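Local coordinates for protein phosphodiesterase (Salpingoeca rosetta, PDB 5VYD) that belongs to the 3'5'-cyclic nucleotide phosphodiesterase family and forms a helical fold that holds a zinc and a magnesium ion, at residues A[73-78]-A[97-102]; A[112-117]-A[132-137]; A[174-179]-A[213-218]. All blocks are in the same frame, centred on the assembly; numbering follows the deposited sequence.

Interaction 1 (A[73-78]-A[97-102]); sequences MVLHTT and AMLIAA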
loop_
_atom_site.group_PDB
_atom_site.type_symbol
_atom_site.label_atom_id
_atom_site.label_comp_id
_atom_site.label_asym_id
_atom_site.label_seq_id
_atom_site.Cartn_x
_atom_site.Cartn_y
_atom_site.Cartn_z
ATOM N N MET A 73 -5.415 5.813 2.032
ATOM C CA MET A 73 -4.647 6.228 0.862
ATOM C C MET A 73 -4.371 5.047 -0.059
ATOM O O MET A 73 -4.481 5.165 -1.286
ATOM C CB MET A 73 -3.336 6.881 1.295
ATOM C CG MET A 73 -3.500 8.271 1.875
ATOM S SD MET A 73 -3.848 9.510 0.613
ATOM C CE MET A 73 -2.275 9.584 -0.240
ATOM N N VAL A 74 -4.018 3.893 0.514
ATOM C CA VAL A 74 -3.735 2.722 -0.307
ATOM C C VAL A 74 -5.006 2.227 -0.990
ATOM O O VAL A 74 -4.991 1.889 -2.179
ATOM C CB VAL A 74 -3.069 1.627 0.546
ATOM C CG1 VAL A 74 -3.038 0.301 -0.201
ATOM C CG2 VAL A 74 -1.659 2.057 0.913
ATOM N N LEU A 75 -6.126 2.200 -0.263
ATOM C CA LEU A 75 -7.388 1.782 -0.865
ATOM C C LEU A 75 -7.801 2.723 -1.989
ATOM O O LEU A 75 -8.142 2.279 -3.091
ATOM C CB LEU A 75 -8.485 1.709 0.195
ATOM C CG LEU A 75 -9.892 1.479 -0.366
ATOM C CD1 LEU A 75 -10.072 0.039 -0.827
ATOM C CD2 LEU A 75 -10.962 1.866 0.635
ATOM N N HIS A 76 -7.785 4.032 -1.725
ATOM C CA HIS A 76 -8.169 4.995 -2.751
ATOM C C HIS A 76 -7.268 4.878 -3.974
ATOM O O HIS A 76 -7.750 4.883 -5.113
ATOM C CB HIS A 76 -8.127 6.415 -2.182
ATOM C CG HIS A 76 -8.602 7.467 -3.137
ATOM N ND1 HIS A 76 -7.821 7.944 -4.169
ATOM C CD2 HIS A 76 -9.775 8.141 -3.211
ATOM C CE1 HIS A 76 -8.494 8.861 -4.840
ATOM N NE2 HIS A 76 -9.682 9.001 -4.279
ATOM N N THR A 77 -5.957 4.758 -3.758
ATOM C CA THR A 77 -5.033 4.614 -4.879
ATOM C C THR A 77 -5.248 3.290 -5.600
ATOM O O THR A 77 -5.179 3.235 -6.832
ATOM C CB THR A 77 -3.587 4.731 -4.394
ATOM O OG1 THR A 77 -3.444 5.919 -3.606
ATOM C CG2 THR A 77 -2.631 4.804 -5.583
ATOM N N THR A 78 -5.500 2.213 -4.848
ATOM C CA THR A 78 -5.823 0.936 -5.475
ATOM C C THR A 78 -7.076 1.051 -6.330
ATOM O O THR A 78 -7.143 0.488 -7.428
ATOM C CB THR A 78 -5.999 -0.151 -4.413
ATOM O OG1 THR A 78 -4.776 -0.315 -3.687
ATOM C CG2 THR A 78 -6.368 -1.476 -5.057
ATOM N N ALA A 97 -11.625 -8.498 -3.043
ATOM C CA ALA A 97 -10.435 -8.895 -2.298
ATOM C C ALA A 97 -9.425 -7.756 -2.211
ATOM O O ALA A 97 -8.825 -7.531 -1.153
ATOM C CB ALA A 97 -9.805 -10.129 -2.942
ATOM N N MET A 98 -9.226 -7.025 -3.313
ATOM C CA MET A 98 -8.279 -5.914 -3.313
ATOM C C MET A 98 -8.722 -4.797 -2.378
ATOM O O MET A 98 -7.877 -4.102 -1.801
ATOM C CB MET A 98 -8.102 -5.374 -4.732
ATOM C CG MET A 98 -7.452 -6.357 -5.688
ATOM S SD MET A 98 -5.767 -6.783 -5.213
ATOM C CE MET A 98 -4.901 -5.293 -5.700
ATOM N N LEU A 99 -10.033 -4.602 -2.227
ATOM C CA LEU A 99 -10.527 -3.597 -1.291
ATOM C C LEU A 99 -10.196 -3.979 0.143
ATOM O O LEU A 99 -9.748 -3.137 0.930
ATOM C CB LEU A 99 -12.036 -3.414 -1.463
ATOM C CG LEU A 99 -12.551 -2.363 -2.451
ATOM C CD1 LEU A 99 -11.629 -2.198 -3.654
ATOM C CD2 LEU A 99 -13.957 -2.731 -2.898
ATOM N N ILE A 100 -10.409 -5.247 0.498
ATOM C CA ILE A 100 -10.104 -5.711 1.846
ATOM C C ILE A 100 -8.600 -5.739 2.075
ATOM O O ILE A 100 -8.121 -5.438 3.174
ATOM C CB ILE A 100 -10.740 -7.093 2.078
ATOM C CG1 ILE A 100 -12.230 -7.051 1.738
ATOM C CG2 ILE A 100 -10.518 -7.552 3.516
ATOM C CD1 ILE A 100 -12.910 -8.391 1.869
ATOM N N ALA A 101 -7.828 -6.089 1.044
ATOM C CA ALA A 101 -6.380 -6.174 1.201
ATOM C C ALA A 101 -5.758 -4.797 1.385
ATOM O O ALA A 101 -4.868 -4.620 2.221
ATOM C CB ALA A 101 -5.763 -6.884 -0.003
ATOM N N ALA A 102 -6.208 -3.810 0.613
ATOM C CA ALA A 102 -5.633 -2.474 0.725
ATOM C C ALA A 102 -5.907 -1.870 2.096
ATOM O O ALA A 102 -5.017 -1.268 2.707
ATOM C CB ALA A 102 -6.181 -1.575 -0.382
#

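Interaction 2 (A[112-117]-A[132-137]); sequences LTNAFH and SVLENH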
loop_
_atom_site.group_PDB
_atom_site.type_symbol
_atom_site.label_atom_id
_atom_site.label_comp_id
_atom_site.label_asym_id
_atom_site.label_seq_id
_atom_site.Cartn_x
_atom_site.Cartn_y
_atom_site.Cartn_z
ATOM N N LEU A 112 7.586 0.118 13.304
ATOM C CA LEU A 112 8.846 -0.605 13.347
ATOM C C LEU A 112 8.937 -1.539 12.149
ATOM O O LEU A 112 7.932 -2.103 11.706
ATOM C CB LEU A 112 8.977 -1.398 14.653
ATOM C CG LEU A 112 8.841 -0.546 15.919
ATOM C CD1 LEU A 112 8.776 -1.416 17.167
ATOM C CD2 LEU A 112 9.990 0.440 16.020
ATOM N N THR A 113 10.145 -1.695 11.621
ATOM C CA THR A 113 10.343 -2.510 10.433
ATOM C C THR A 113 10.523 -3.982 10.799
ATOM O O THR A 113 10.689 -4.348 11.966
ATOM C CB THR A 113 11.553 -2.020 9.637
ATOM O OG1 THR A 113 12.738 -2.138 10.438
ATOM C CG2 THR A 113 11.362 -0.570 9.216
ATOM N N ASN A 114 10.482 -4.831 9.766
ATOM C CA ASN A 114 10.772 -6.251 9.944
ATOM C C ASN A 114 12.147 -6.461 10.562
ATOM O O ASN A 114 12.332 -7.358 11.394
ATOM C CB ASN A 114 10.684 -6.982 8.602
ATOM C CG ASN A 114 9.260 -7.308 8.207
ATOM O OD1 ASN A 114 8.364 -7.330 9.047
ATOM N ND2 ASN A 114 9.046 -7.574 6.922
ATOM N N ALA A 115 13.126 -5.645 10.164
ATOM C CA ALA A 115 14.471 -5.791 10.708
ATOM C C ALA A 115 14.471 -5.613 12.219
ATOM O O ALA A 115 15.204 -6.310 12.931
ATOM C CB ALA A 115 15.422 -4.796 10.043
ATOM N N PHE A 116 13.641 -4.699 12.729
ATOM C CA PHE A 116 13.539 -4.529 14.175
ATOM C C PHE A 116 13.058 -5.811 14.836
ATOM O O PHE A 116 13.623 -6.253 15.842
ATOM C CB PHE A 116 12.601 -3.375 14.524
ATOM C CG PHE A 116 12.399 -3.196 16.010
ATOM C CD1 PHE A 116 11.399 -3.883 16.680
ATOM C CD2 PHE A 116 13.223 -2.353 16.735
ATOM C CE1 PHE A 116 11.226 -3.727 18.044
ATOM C CE2 PHE A 116 13.050 -2.190 18.098
ATOM C CZ PHE A 116 12.050 -2.877 18.752
ATOM N N HIS A 117 11.998 -6.413 14.293
ATOM C CA HIS A 117 11.485 -7.658 14.858
ATOM C C HIS A 117 12.538 -8.757 14.811
ATOM O O HIS A 117 12.750 -9.466 15.802
ATOM C CB HIS A 117 10.216 -8.088 14.116
ATOM C CG HIS A 117 9.009 -7.279 14.475
ATOM N ND1 HIS A 117 8.225 -7.563 15.573
ATOM C CD2 HIS A 117 8.458 -6.188 13.890
ATOM C CE1 HIS A 117 7.239 -6.686 15.646
ATOM N NE2 HIS A 117 7.359 -5.841 14.637
ATOM N N SER A 132 8.755 -12.363 6.389
ATOM C CA SER A 132 7.722 -11.344 6.173
ATOM C C SER A 132 6.881 -11.144 7.434
ATOM O O SER A 132 5.662 -11.316 7.445
ATOM C CB SER A 132 6.837 -11.705 4.980
ATOM O OG SER A 132 7.521 -11.530 3.753
ATOM N N VAL A 133 7.576 -10.782 8.514
ATOM C CA VAL A 133 6.986 -10.838 9.851
ATOM C C VAL A 133 5.779 -9.913 9.945
ATOM O O VAL A 133 4.666 -10.348 10.265
ATOM C CB VAL A 133 8.044 -10.501 10.914
ATOM C CG1 VAL A 133 7.421 -10.482 12.292
ATOM C CG2 VAL A 133 9.174 -11.513 10.853
ATOM N N LEU A 134 5.983 -8.623 9.666
ATOM C CA LEU A 134 4.883 -7.662 9.701
ATOM C C LEU A 134 3.739 -8.094 8.794
ATOM O O LEU A 134 2.576 -8.129 9.214
ATOM C CB LEU A 134 5.382 -6.280 9.283
ATOM C CG LEU A 134 5.654 -5.220 10.346
ATOM C CD1 LEU A 134 5.834 -5.840 11.714
ATOM C CD2 LEU A 134 6.888 -4.441 9.942
ATOM N N GLU A 135 4.056 -8.425 7.539
ATOM C CA GLU A 135 3.017 -8.683 6.549
ATOM C C GLU A 135 2.206 -9.921 6.906
ATOM O O GLU A 135 0.983 -9.945 6.721
ATOM C CB GLU A 135 3.643 -8.814 5.161
ATOM C CG GLU A 135 4.215 -7.504 4.597
ATOM C CD GLU A 135 5.449 -7.007 5.346
ATOM O OE1 GLU A 135 6.064 -7.808 6.087
ATOM O OE2 GLU A 135 5.801 -5.813 5.198
ATOM N N ASN A 136 2.866 -10.956 7.430
ATOM C CA ASN A 136 2.136 -12.114 7.930
ATOM C C ASN A 136 1.198 -11.720 9.062
ATOM O O ASN A 136 0.073 -12.223 9.151
ATOM C CB ASN A 136 3.113 -13.194 8.393
ATOM C CG ASN A 136 3.380 -14.229 7.323
ATOM O OD1 ASN A 136 2.452 -14.755 6.708
ATOM N ND2 ASN A 136 4.652 -14.519 7.086
ATOM N N HIS A 137 1.642 -10.810 9.930
ATOM C CA HIS A 137 0.800 -10.365 11.035
ATOM C C HIS A 137 -0.388 -9.559 10.529
ATOM O O HIS A 137 -1.507 -9.713 11.030
ATOM C CB HIS A 137 1.632 -9.548 12.026
ATOM C CG HIS A 137 0.863 -9.066 13.218
ATOM N ND1 HIS A 137 0.165 -9.917 14.047
ATOM C CD2 HIS A 137 0.694 -7.823 13.726
ATOM C CE1 HIS A 137 -0.406 -9.217 15.011
ATOM N NE2 HIS A 137 -0.100 -7.944 14.840
#

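Interaction 3 (A[174-179]-A[213-218]); sequences LNTDMA and VLLHTA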
loop_
_atom_site.group_PDB
_atom_site.type_symbol
_atom_site.label_atom_id
_atom_site.label_comp_id
_atom_site.label_asym_id
_atom_site.label_seq_id
_atom_site.Cartn_x
_atom_site.Cartn_y
_atom_site.Cartn_z
ATOM N N LEU A 174 1.201 -10.000 1.494
ATOM C CA LEU A 174 2.560 -10.508 1.643
ATOM C C LEU A 174 3.525 -9.834 0.674
ATOM O O LEU A 174 4.702 -9.640 1.003
ATOM C CB LEU A 174 2.574 -12.024 1.450
ATOM C CG LEU A 174 2.517 -12.882 2.719
ATOM C CD1 LEU A 174 1.486 -12.362 3.704
ATOM C CD2 LEU A 174 2.227 -14.337 2.370
ATOM N N ASN A 175 3.051 -9.458 -0.512
ATOM C CA ASN A 175 3.909 -8.806 -1.492
ATOM C C ASN A 175 4.041 -7.304 -1.275
ATOM O O ASN A 175 4.625 -6.625 -2.128
ATOM C CB ASN A 175 3.402 -9.085 -2.909
ATOM C CG ASN A 175 3.964 -10.371 -3.477
ATOM O OD1 ASN A 175 5.105 -10.411 -3.941
ATOM N ND2 ASN A 175 3.169 -11.433 -3.442
ATOM N N THR A 176 3.515 -6.760 -0.176
ATOM C CA THR A 176 3.888 -5.400 0.196
ATOM C C THR A 176 5.201 -5.356 0.965
ATOM O O THR A 176 5.709 -4.262 1.228
ATOM C CB THR A 176 2.785 -4.728 1.026
ATOM O OG1 THR A 176 2.552 -5.475 2.228
ATOM C CG2 THR A 176 1.490 -4.624 0.222
ATOM N N ASP A 177 5.757 -6.513 1.326
ATOM C CA ASP A 177 7.072 -6.558 1.950
ATOM C C ASP A 177 8.128 -6.116 0.942
ATOM O O ASP A 177 8.237 -6.691 -0.146
ATOM C CB ASP A 177 7.368 -7.968 2.458
ATOM C CG ASP A 177 8.678 -8.053 3.232
ATOM O OD1 ASP A 177 9.247 -6.996 3.578
ATOM O OD2 ASP A 177 9.143 -9.182 3.489
ATOM N N MET A 178 8.909 -5.095 1.305
ATOM C CA MET A 178 9.926 -4.577 0.395
ATOM C C MET A 178 10.976 -5.621 0.044
ATOM O O MET A 178 11.638 -5.491 -0.992
ATOM C CB MET A 178 10.599 -3.343 1.000
ATOM C CG MET A 178 9.782 -2.064 0.876
ATOM S SD MET A 178 9.424 -1.628 -0.841
ATOM C CE MET A 178 11.068 -1.621 -1.551
ATOM N N ALA A 179 11.140 -6.654 0.874
ATOM C CA ALA A 179 12.103 -7.711 0.584
ATOM C C ALA A 179 11.746 -8.504 -0.667
ATOM O O ALA A 179 12.615 -9.189 -1.216
ATOM C CB ALA A 179 12.223 -8.659 1.779
ATOM N N VAL A 213 1.246 -6.690 -7.846
ATOM C CA VAL A 213 2.021 -5.576 -8.384
ATOM C C VAL A 213 1.275 -4.264 -8.190
ATOM O O VAL A 213 1.878 -3.228 -7.882
ATOM C CB VAL A 213 2.350 -5.838 -9.867
ATOM C CG1 VAL A 213 2.524 -4.532 -10.636
ATOM C CG2 VAL A 213 3.602 -6.702 -9.987
ATOM N N LEU A 214 -0.053 -4.289 -8.343
ATOM C CA LEU A 214 -0.830 -3.059 -8.230
ATOM C C LEU A 214 -0.975 -2.618 -6.778
ATOM O O LEU A 214 -0.879 -1.422 -6.475
ATOM C CB LEU A 214 -2.200 -3.244 -8.878
ATOM C CG LEU A 214 -2.201 -3.441 -10.395
ATOM C CD1 LEU A 214 -3.619 -3.487 -10.927
ATOM C CD2 LEU A 214 -1.400 -2.348 -11.092
ATOM N N LEU A 215 -1.213 -3.563 -5.862
ATOM C CA LEU A 215 -1.298 -3.194 -4.453
ATOM C C LEU A 215 0.032 -2.646 -3.955
ATOM O O LEU A 215 0.069 -1.646 -3.227
ATOM C CB LEU A 215 -1.731 -4.387 -3.605
ATOM C CG LEU A 215 -1.950 -3.961 -2.154
ATOM C CD1 LEU A 215 -3.079 -2.948 -2.086
ATOM C CD2 LEU A 215 -2.228 -5.147 -1.243
ATOM N N HIS A 216 1.135 -3.288 -4.342
ATOM C CA HIS A 216 2.455 -2.769 -4.006
ATOM C C HIS A 216 2.650 -1.363 -4.562
ATOM O O HIS A 216 3.203 -0.493 -3.880
ATOM C CB HIS A 216 3.533 -3.716 -4.533
ATOM C CG HIS A 216 4.928 -3.288 -4.199
ATOM N ND1 HIS A 216 5.328 -2.994 -2.914
ATOM C CD2 HIS A 216 6.017 -3.110 -4.983
ATOM C CE1 HIS A 216 6.605 -2.652 -2.921
ATOM N NE2 HIS A 216 7.046 -2.715 -4.164
ATOM N N THR A 217 2.199 -1.118 -5.798
ATOM C CA THR A 217 2.294 0.225 -6.363
ATOM C C THR A 217 1.503 1.226 -5.531
ATOM O O THR A 217 1.993 2.322 -5.230
ATOM C CB THR A 217 1.796 0.235 -7.812
ATOM O OG1 THR A 217 2.620 -0.616 -8.620
ATOM C CG2 THR A 217 1.831 1.651 -8.377
ATOM N N ALA A 218 0.277 0.862 -5.143
ATOM C CA ALA A 218 -0.555 1.764 -4.356
ATOM C C ALA A 218 0.031 2.008 -2.972
ATOM O O ALA A 218 -0.152 3.093 -2.407
ATOM C CB ALA A 218 -1.975 1.206 -4.243
HETATM O O HOH W 1 4.743 -2.074 -0.364
#

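Interaction 1 (A[73-78]-A[97-102])
The carbonyl oxygen V74 O is gripped twice by T78, whose side chain also faces A102: the backbone N of T78 and its OG1, each 2.7 Å from V74 O, arrive from opposite faces of the carbonyl plane, OG1 standing above that plane rather than on a lone pair. This belongs to an antiparallel helix pair of the all-helical phosphodiesterase fold, helices 68-86 and 92-104, whose local axes approach to 8.8 Å at 153°. A102 makes the close fit: its CB lies 3.6 Å from L75 CA, so little more than one methyl separates the backbones. V74 reaches the same methyl with CG1, anti to the backbone N (chi1 168°), at 3.7 Å from A102 CB. On the V74 side the bound zinc ion is near, and A102 O accepts from ND1 of the zinc ligand H105. L75 bends its CD1 onto the turn at L99, lying 3.6 Å from L99 O and against the leucine side chain. L215 of helix 204-219 packs on V74 and T78, while C29 and V32 of helix 22-35 cover L75. At the other end, M98 crosses T78 at about a right angle, its twice-bent chain bringing CE to 4.1 Å from T78 CG2.

Interaction 2 (A[112-117]-A[132-137])
Both ends of the N114 amide bond to the first turn of the helix that starts at V133. Its OD1 accepts from L134 N at 2.8 Å in a nearly straight bond (165°), the donor tilted modestly from the carbonyl plane. Its ND2 donates to E135 OE1 at 3.1 Å, met on the syn side of the carboxylate, with the oxygen almost in the amide plane. Amide and carboxylate stand 77° apart, and the two bonds together fix the amide's rotation. The E135 side chain, about 4 Å from the bound magnesium ion, bends at chi2 (68°) to bring its carboxylate back to N114. Around this pair the leucine methyls press on polar atoms: L134 slides past N114 in the opposite direction, its CD2 lying 3.1 Å from L112 O and its CD1 3.3 Å from H117 NE2. The imidazole crosses L134 at about a right angle, while its ND1 bonds to S122. V133 sets CG1 beside H117 CB at 4.1 Å. The contact thus ties the start of helix 114-120 to that of helix 133-146, with L124 of helix 123-127 against H117 and V133, and Q244 of helix 227-250 touching L112.

Interaction 3 (A[174-179]-A[213-218])
The H216 imidazole meets the loop at its edge, where M178 SD lies in the ring plane, 3.6 Å from H216 CE1, a sulfur-aromatic contact 90° off the ring normal. A water also sits in that plane, 2.8 Å from H216 ND1; it donates to T176 O at 2.9 Å and so bridges helix and loop. N175 O approaches the ring obliquely, 3.8 Å from H216 ND1. With CG anti to the backbone N (chi1 -178°), H216 carries its ring out to the loop, and NE2 is hydrogen-bonded to H181 ND1, whose ring it meets. W282 packs edge-to-face with H216. The exposed M178 crosses the imidazole at about a right angle after bends at chi2 and chi3. Deeper in, T176 crosses L215 obliquely, its CG2 4.0 Å from L215 CD2. The threonine holds OG1 between N and the carbonyl carbon (chi1 60°), turned back to I173 O at the end of the preceding helix. A type I beta turn from L174 to D177 includes T176, whose side chain is about 4 Å from the magnesium ion. This loop, between helices 159-174 and 181-193, rests on helix 204-219, with E135 of helix 133-146 touching T176 and helices 68-86 and 92-104 packing on L215.

In the fold
The three contacts lie around the metal site, and their chemistry differs with the elements they join. No helix is shared among the three contacts. Interaction 1 is wholly buried and apolar across its interface, a helix pair with no hydrogen bond between its segments. Interaction 3 is also mostly buried but joins a loop to a helix through a water and a ring edge, with one exposed methionine. Interaction 2, partly buried and farther from the chain centre, relies on direct hydrogen bonds. Interactions 1 and 3 meet where T78 OG1 lies 3.2 Å from A218 CB. Interactions 2 and 3 join through a probable hydrogen bond, S132 OG to D177 OD2 at 2.9 Å, whereas interactions 1 and 2 do not touch.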